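Local coordinates for protein aldose 1-epimerase (Escherichia coli, PDB 3NRE) that probably interconverts the alpha and beta anomers of aldose sugars, as an aldose 1-epimerase (mutarotase), at residues A[146-160]-A[246-258]. Numbering follows the deposited sequence.
Sequences TGWHPYFPLSPQTRI and YAFDFFCLEPMSH
Cys252 SG sits over one face of the Tyr151 ring, 3.8 Å from its centroid, and also lies obliquely to the His149 ring, 3.5 Å from His149 CE1. His149 swings CG opposite its backbone N (chi1 -168°), which lays the imidazole alongside Glu254, whose CG covers one face in a CH-pi contact, 4.0 Å from the centroid. Ring and carboxylate planes are 35° apart, and His149 NE2 and Glu254 OE2, 3.4 Å apart, are not aligned for a hydrogen bond; NE2 hydrogen-bonds a PEG, probably from the crystallisation liquor, while Phe49 stacks on the ring. An alanine in place of His149 would probably leave Glu254 CG and Cys252 SG without their aromatic neighbour and open a gap beside Phe49. Tyr151 and Phe250 form an offset edge-to-face pair, the Tyr151 edge toward the Phe250 face, planes at 68°; Arg35 makes cation-pi contacts with both. On the other sheet face, the Phe152 and Phe251 rings are near parallel but slid apart, and Phe251 CE1 meets Phe152 CB at 3.5 Å. Antiparallel strands 147-153 and 250-256 are tied by hydrogen bonds from Phe152 N to Phe251 O (2.8 Å) and Phe251 N to Phe152 O (3.0 Å). His149 NE2 and the Tyr151 side chain beside the PEG are consistent with a sugar-binding pocket.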
loop_
_atom_site.group_PDB
_atom_site.type_symbol
_atom_site.label_atom_id
_atom_site.label_comp_id
_atom_site.label_asym_id
_atom_site.label_seq_id
_atom_site.Cartn_x
_atom_site.Cartn_y
_atom_site.Cartn_z
ATOM N N THR A 146 -6.553 5.817 2.351
ATOM C CA THR A 146 -6.244 4.386 2.462
ATOM C C THR A 146 -5.395 3.936 1.295
ATOM O O THR A 146 -5.289 4.606 0.227
ATOM C CB THR A 146 -7.552 3.539 2.475
ATOM O OG1 THR A 146 -8.386 3.964 1.389
ATOM C CG2 THR A 146 -8.281 3.726 3.760
ATOM N N GLY A 147 -4.776 2.776 1.499
ATOM C CA GLY A 147 -3.953 2.213 0.467
ATOM C C GLY A 147 -3.304 0.975 0.962
ATOM O O GLY A 147 -3.611 0.517 2.042
ATOM N N TRP A 148 -2.460 0.435 0.106
ATOM C CA TRP A 148 -1.693 -0.745 0.436
ATOM C C TRP A 148 -0.316 -0.651 -0.134
ATOM O O TRP A 148 -0.036 0.115 -1.071
ATOM C CB TRP A 148 -2.366 -2.012 -0.130
ATOM C CG TRP A 148 -3.638 -2.421 0.510
ATOM C CD1 TRP A 148 -3.827 -3.299 1.567
ATOM C CD2 TRP A 148 -4.943 -1.966 0.126
ATOM N NE1 TRP A 148 -5.200 -3.393 1.854
ATOM C CE2 TRP A 148 -5.888 -2.596 0.986
ATOM C CE3 TRP A 148 -5.410 -1.060 -0.843
ATOM C CZ2 TRP A 148 -7.260 -2.361 0.879
ATOM C CZ3 TRP A 148 -6.758 -0.806 -0.934
ATOM C CH2 TRP A 148 -7.676 -1.479 -0.085
ATOM N N HIS A 149 0.537 -1.506 0.442
ATOM C CA HIS A 149 1.944 -1.552 0.123
ATOM C C HIS A 149 2.376 -2.972 -0.189
ATOM O O HIS A 149 3.034 -3.628 0.630
ATOM C CB HIS A 149 2.701 -0.916 1.286
ATOM C CG HIS A 149 4.136 -0.631 1.022
ATOM N ND1 HIS A 149 5.068 -1.629 0.863
ATOM C CD2 HIS A 149 4.831 0.532 1.013
ATOM C CE1 HIS A 149 6.276 -1.096 0.734
ATOM N NE2 HIS A 149 6.159 0.214 0.844
ATOM N N PRO A 150 1.975 -3.491 -1.362
ATOM C CA PRO A 150 2.368 -4.856 -1.710
ATOM C C PRO A 150 3.782 -4.950 -2.244
ATOM O O PRO A 150 4.248 -4.054 -2.974
ATOM C CB PRO A 150 1.319 -5.262 -2.756
ATOM C CG PRO A 150 0.888 -3.995 -3.354
ATOM C CD PRO A 150 1.022 -2.938 -2.342
ATOM N N TYR A 151 4.421 -6.064 -1.920
ATOM C CA TYR A 151 5.721 -6.416 -2.394
ATOM C C TYR A 151 5.592 -7.537 -3.419
ATOM O O TYR A 151 5.115 -8.638 -3.088
ATOM C CB TYR A 151 6.580 -6.945 -1.257
ATOM C CG TYR A 151 6.944 -5.927 -0.176
ATOM C CD1 TYR A 151 6.052 -5.638 0.866
ATOM C CD2 TYR A 151 8.179 -5.311 -0.168
ATOM C CE1 TYR A 151 6.409 -4.719 1.876
ATOM C CE2 TYR A 151 8.528 -4.427 0.855
ATOM C CZ TYR A 151 7.638 -4.129 1.824
ATOM O OH TYR A 151 7.986 -3.250 2.843
ATOM N N PHE A 152 6.014 -7.275 -4.656
ATOM C CA PHE A 152 5.947 -8.274 -5.726
ATOM C C PHE A 152 7.324 -8.855 -6.031
ATOM O O PHE A 152 8.322 -8.164 -5.942
ATOM C CB PHE A 152 5.462 -7.615 -7.005
ATOM C CG PHE A 152 4.063 -7.096 -6.926
ATOM C CD1 PHE A 152 2.997 -7.950 -7.153
ATOM C CD2 PHE A 152 3.815 -5.797 -6.580
ATOM C CE1 PHE A 152 1.688 -7.506 -7.047
ATOM C CE2 PHE A 152 2.495 -5.326 -6.509
ATOM C CZ PHE A 152 1.432 -6.179 -6.763
ATOM N N PRO A 153 7.384 -10.129 -6.494
ATOM C CA PRO A 153 8.631 -10.723 -6.908
ATOM C C PRO A 153 9.185 -9.917 -8.074
ATOM O O PRO A 153 8.427 -9.418 -8.888
ATOM C CB PRO A 153 8.242 -12.121 -7.381
ATOM C CG PRO A 153 6.794 -12.281 -6.936
ATOM C CD PRO A 153 6.221 -11.013 -6.643
ATOM N N LEU A 154 10.489 -9.834 -8.155
ATOM C CA LEU A 154 11.116 -9.167 -9.308
ATOM C C LEU A 154 12.079 -10.063 -10.016
ATOM O O LEU A 154 12.963 -10.640 -9.391
ATOM C CB LEU A 154 11.876 -7.916 -8.829
ATOM C CG LEU A 154 12.536 -7.004 -9.852
ATOM C CD1 LEU A 154 11.525 -6.496 -10.884
ATOM C CD2 LEU A 154 13.233 -5.783 -9.201
ATOM N N SER A 155 11.914 -10.142 -11.339
ATOM C CA SER A 155 12.781 -10.877 -12.228
ATOM C C SER A 155 13.330 -9.902 -13.266
ATOM O O SER A 155 12.673 -8.885 -13.537
ATOM C CB SER A 155 11.952 -11.982 -12.907
ATOM O OG SER A 155 12.497 -12.361 -14.139
ATOM N N PRO A 156 14.500 -10.230 -13.888
ATOM C CA PRO A 156 15.002 -9.421 -15.001
ATOM C C PRO A 156 13.943 -9.300 -16.075
ATOM O O PRO A 156 13.958 -8.334 -16.823
ATOM C CB PRO A 156 16.200 -10.217 -15.529
ATOM C CG PRO A 156 16.663 -11.016 -14.401
ATOM C CD PRO A 156 15.448 -11.296 -13.517
ATOM N N GLN A 157 13.017 -10.276 -16.132
ATOM C CA GLN A 157 12.008 -10.295 -17.222
ATOM C C GLN A 157 10.724 -9.541 -16.814
ATOM O O GLN A 157 9.895 -9.302 -17.671
ATOM C CB GLN A 157 11.597 -11.723 -17.580
ATOM C CG GLN A 157 12.749 -12.716 -17.607
ATOM C CD GLN A 157 13.855 -12.383 -18.516
ATOM O OE1 GLN A 157 13.695 -11.647 -19.497
ATOM N NE2 GLN A 157 15.010 -13.059 -18.294
ATOM N N THR A 158 10.526 -9.249 -15.547
ATOM C CA THR A 158 9.295 -8.530 -15.087
ATOM C C THR A 158 9.085 -7.178 -15.794
ATOM O O THR A 158 10.054 -6.443 -16.066
ATOM C CB THR A 158 9.348 -8.246 -13.560
ATOM O OG1 THR A 158 9.599 -9.450 -12.856
ATOM C CG2 THR A 158 8.041 -7.687 -13.051
ATOM N N ARG A 159 7.820 -6.874 -16.102
ATOM C CA ARG A 159 7.430 -5.601 -16.712
ATOM C C ARG A 159 6.138 -5.140 -16.033
ATOM O O ARG A 159 5.328 -5.953 -15.644
ATOM C CB ARG A 159 7.221 -5.731 -18.235
ATOM C CG ARG A 159 8.517 -6.213 -19.001
ATOM C CD ARG A 159 8.391 -6.041 -20.474
ATOM N NE ARG A 159 7.082 -6.467 -20.978
ATOM C CZ ARG A 159 6.596 -6.129 -22.178
ATOM N NH1 ARG A 159 7.320 -5.376 -22.992
ATOM N NH2 ARG A 159 5.386 -6.549 -22.562
ATOM N N ILE A 160 5.991 -3.833 -15.847
ATOM C CA ILE A 160 4.749 -3.261 -15.326
ATOM C C ILE A 160 4.204 -2.171 -16.244
ATOM O O ILE A 160 4.943 -1.583 -17.050
ATOM C CB ILE A 160 4.939 -2.648 -13.913
ATOM C CG1 ILE A 160 5.912 -1.473 -13.951
ATOM C CG2 ILE A 160 5.434 -3.722 -12.949
ATOM C CD1 ILE A 160 5.924 -0.652 -12.626
ATOM N N TYR A 246 19.957 -7.306 -0.466
ATOM C CA TYR A 246 19.034 -7.036 -1.579
ATOM C C TYR A 246 19.622 -7.329 -2.942
ATOM O O TYR A 246 20.665 -6.785 -3.315
ATOM C CB TYR A 246 18.490 -5.603 -1.523
ATOM C CG TYR A 246 17.450 -5.279 -2.568
ATOM C CD1 TYR A 246 16.160 -5.782 -2.489
ATOM C CD2 TYR A 246 17.745 -4.440 -3.632
ATOM C CE1 TYR A 246 15.221 -5.485 -3.444
ATOM C CE2 TYR A 246 16.771 -4.114 -4.600
ATOM C CZ TYR A 246 15.543 -4.648 -4.511
ATOM O OH TYR A 246 14.591 -4.310 -5.441
ATOM N N ALA A 247 18.922 -8.182 -3.699
ATOM C CA ALA A 247 19.418 -8.677 -4.978
ATOM C C ALA A 247 18.428 -8.405 -6.093
ATOM O O ALA A 247 18.379 -9.154 -7.062
ATOM C CB ALA A 247 19.678 -10.174 -4.877
ATOM N N PHE A 248 17.622 -7.351 -5.941
ATOM C CA PHE A 248 16.604 -6.983 -6.937
ATOM C C PHE A 248 15.612 -8.138 -7.086
ATOM O O PHE A 248 15.234 -8.502 -8.192
ATOM C CB PHE A 248 17.257 -6.633 -8.303
ATOM C CG PHE A 248 18.086 -5.374 -8.271
ATOM C CD1 PHE A 248 17.488 -4.144 -8.147
ATOM C CD2 PHE A 248 19.479 -5.437 -8.373
ATOM C CE1 PHE A 248 18.240 -2.981 -8.099
ATOM C CE2 PHE A 248 20.254 -4.276 -8.321
ATOM C CZ PHE A 248 19.636 -3.043 -8.190
ATOM N N ASP A 249 15.195 -8.701 -5.960
ATOM C CA ASP A 249 14.322 -9.867 -5.931
ATOM C C ASP A 249 12.868 -9.468 -5.657
ATOM O O ASP A 249 11.984 -10.327 -5.700
ATOM C CB ASP A 249 14.817 -10.881 -4.870
ATOM C CG ASP A 249 15.152 -10.219 -3.538
ATOM O OD1 ASP A 249 16.058 -9.309 -3.458
ATOM O OD2 ASP A 249 14.509 -10.620 -2.537
ATOM N N PHE A 250 12.629 -8.189 -5.323
ATOM C CA PHE A 250 11.276 -7.626 -5.209
ATOM C C PHE A 250 11.214 -6.156 -5.531
ATOM O O PHE A 250 12.200 -5.461 -5.584
ATOM C CB PHE A 250 10.650 -7.811 -3.805
ATOM C CG PHE A 250 11.321 -6.953 -2.720
ATOM C CD1 PHE A 250 10.950 -5.621 -2.524
ATOM C CD2 PHE A 250 12.393 -7.461 -2.001
ATOM C CE1 PHE A 250 11.621 -4.818 -1.524
ATOM C CE2 PHE A 250 13.029 -6.654 -1.007
ATOM C CZ PHE A 250 12.636 -5.368 -0.825
ATOM N N PHE A 251 10.002 -5.708 -5.752
ATOM C CA PHE A 251 9.685 -4.273 -5.919
ATOM C C PHE A 251 8.296 -4.061 -5.380
ATOM O O PHE A 251 7.573 -5.000 -5.156
ATOM C CB PHE A 251 9.715 -3.816 -7.388
ATOM C CG PHE A 251 8.541 -4.279 -8.190
ATOM C CD1 PHE A 251 8.503 -5.587 -8.688
ATOM C CD2 PHE A 251 7.452 -3.424 -8.441
ATOM C CE1 PHE A 251 7.402 -6.040 -9.433
ATOM C CE2 PHE A 251 6.364 -3.860 -9.179
ATOM C CZ PHE A 251 6.340 -5.182 -9.682
ATOM N N CYS A 252 7.928 -2.802 -5.137
ATOM C CA CYS A 252 6.582 -2.459 -4.669
ATOM C C CYS A 252 5.895 -1.561 -5.653
ATOM O O CYS A 252 6.504 -0.681 -6.259
ATOM C CB CYS A 252 6.616 -1.748 -3.343
ATOM S SG CYS A 252 7.518 -2.648 -2.099
ATOM N N LEU A 253 4.598 -1.794 -5.827
ATOM C CA LEU A 253 3.726 -0.865 -6.579
ATOM C C LEU A 253 2.606 -0.624 -5.606
ATOM O O LEU A 253 1.821 -1.535 -5.328
ATOM C CB LEU A 253 3.215 -1.445 -7.904
ATOM C CG LEU A 253 2.458 -0.455 -8.788
ATOM C CD1 LEU A 253 2.451 -0.939 -10.256
ATOM C CD2 LEU A 253 1.013 -0.169 -8.280
ATOM N N GLU A 254 2.535 0.596 -5.072
ATOM C CA GLU A 254 1.701 0.920 -3.877
ATOM C C GLU A 254 0.521 1.810 -4.244
ATOM O O GLU A 254 0.712 3.008 -4.458
ATOM C CB GLU A 254 2.514 1.667 -2.833
ATOM C CG GLU A 254 3.876 1.030 -2.519
ATOM C CD GLU A 254 4.863 2.020 -1.839
ATOM O OE1 GLU A 254 4.457 2.938 -1.043
ATOM O OE2 GLU A 254 6.048 1.797 -2.164
ATOM N N PRO A 255 -0.694 1.266 -4.300
ATOM C CA PRO A 255 -1.845 2.128 -4.592
ATOM C C PRO A 255 -2.261 2.987 -3.401
ATOM O O PRO A 255 -2.263 2.552 -2.227
ATOM C CB PRO A 255 -2.940 1.152 -4.947
ATOM C CG PRO A 255 -2.580 -0.059 -4.068
ATOM C CD PRO A 255 -1.108 -0.129 -4.125
HETATM N N MSE A 256 -2.582 4.250 -3.703
HETATM C CA MSE A 256 -2.975 5.171 -2.677
HETATM C C MSE A 256 -4.157 5.950 -3.138
HETATM O O MSE A 256 -4.226 6.344 -4.313
HETATM C CB MSE A 256 -1.837 6.189 -2.368
HETATM C CG MSE A 256 -0.572 5.567 -1.866
HETATM SE SE MSE A 256 0.818 6.944 -2.065
HETATM C CE MSE A 256 0.098 8.396 -1.207
ATOM N N SER A 257 -5.051 6.230 -2.195
ATOM C CA SER A 257 -6.259 6.983 -2.499
ATOM C C SER A 257 -6.027 8.492 -2.618
ATOM O O SER A 257 -6.972 9.243 -2.933
ATOM C CB SER A 257 -7.301 6.730 -1.402
ATOM O OG SER A 257 -6.957 7.384 -0.202
ATOM N N HIS A 258 -4.780 8.912 -2.402
ATOM C CA HIS A 258 -4.420 10.317 -2.394
ATOM C C HIS A 258 -2.990 10.490 -2.814
ATOM O O HIS A 258 -2.279 9.507 -2.916
ATOM C CB HIS A 258 -4.662 10.921 -1.013
ATOM C CG HIS A 258 -3.772 10.359 0.052
ATOM N ND1 HIS A 258 -2.591 10.957 0.426
ATOM C CD2 HIS A 258 -3.916 9.271 0.843
ATOM C CE1 HIS A 258 -2.021 10.231 1.375
ATOM N NE2 HIS A 258 -2.791 9.193 1.639
#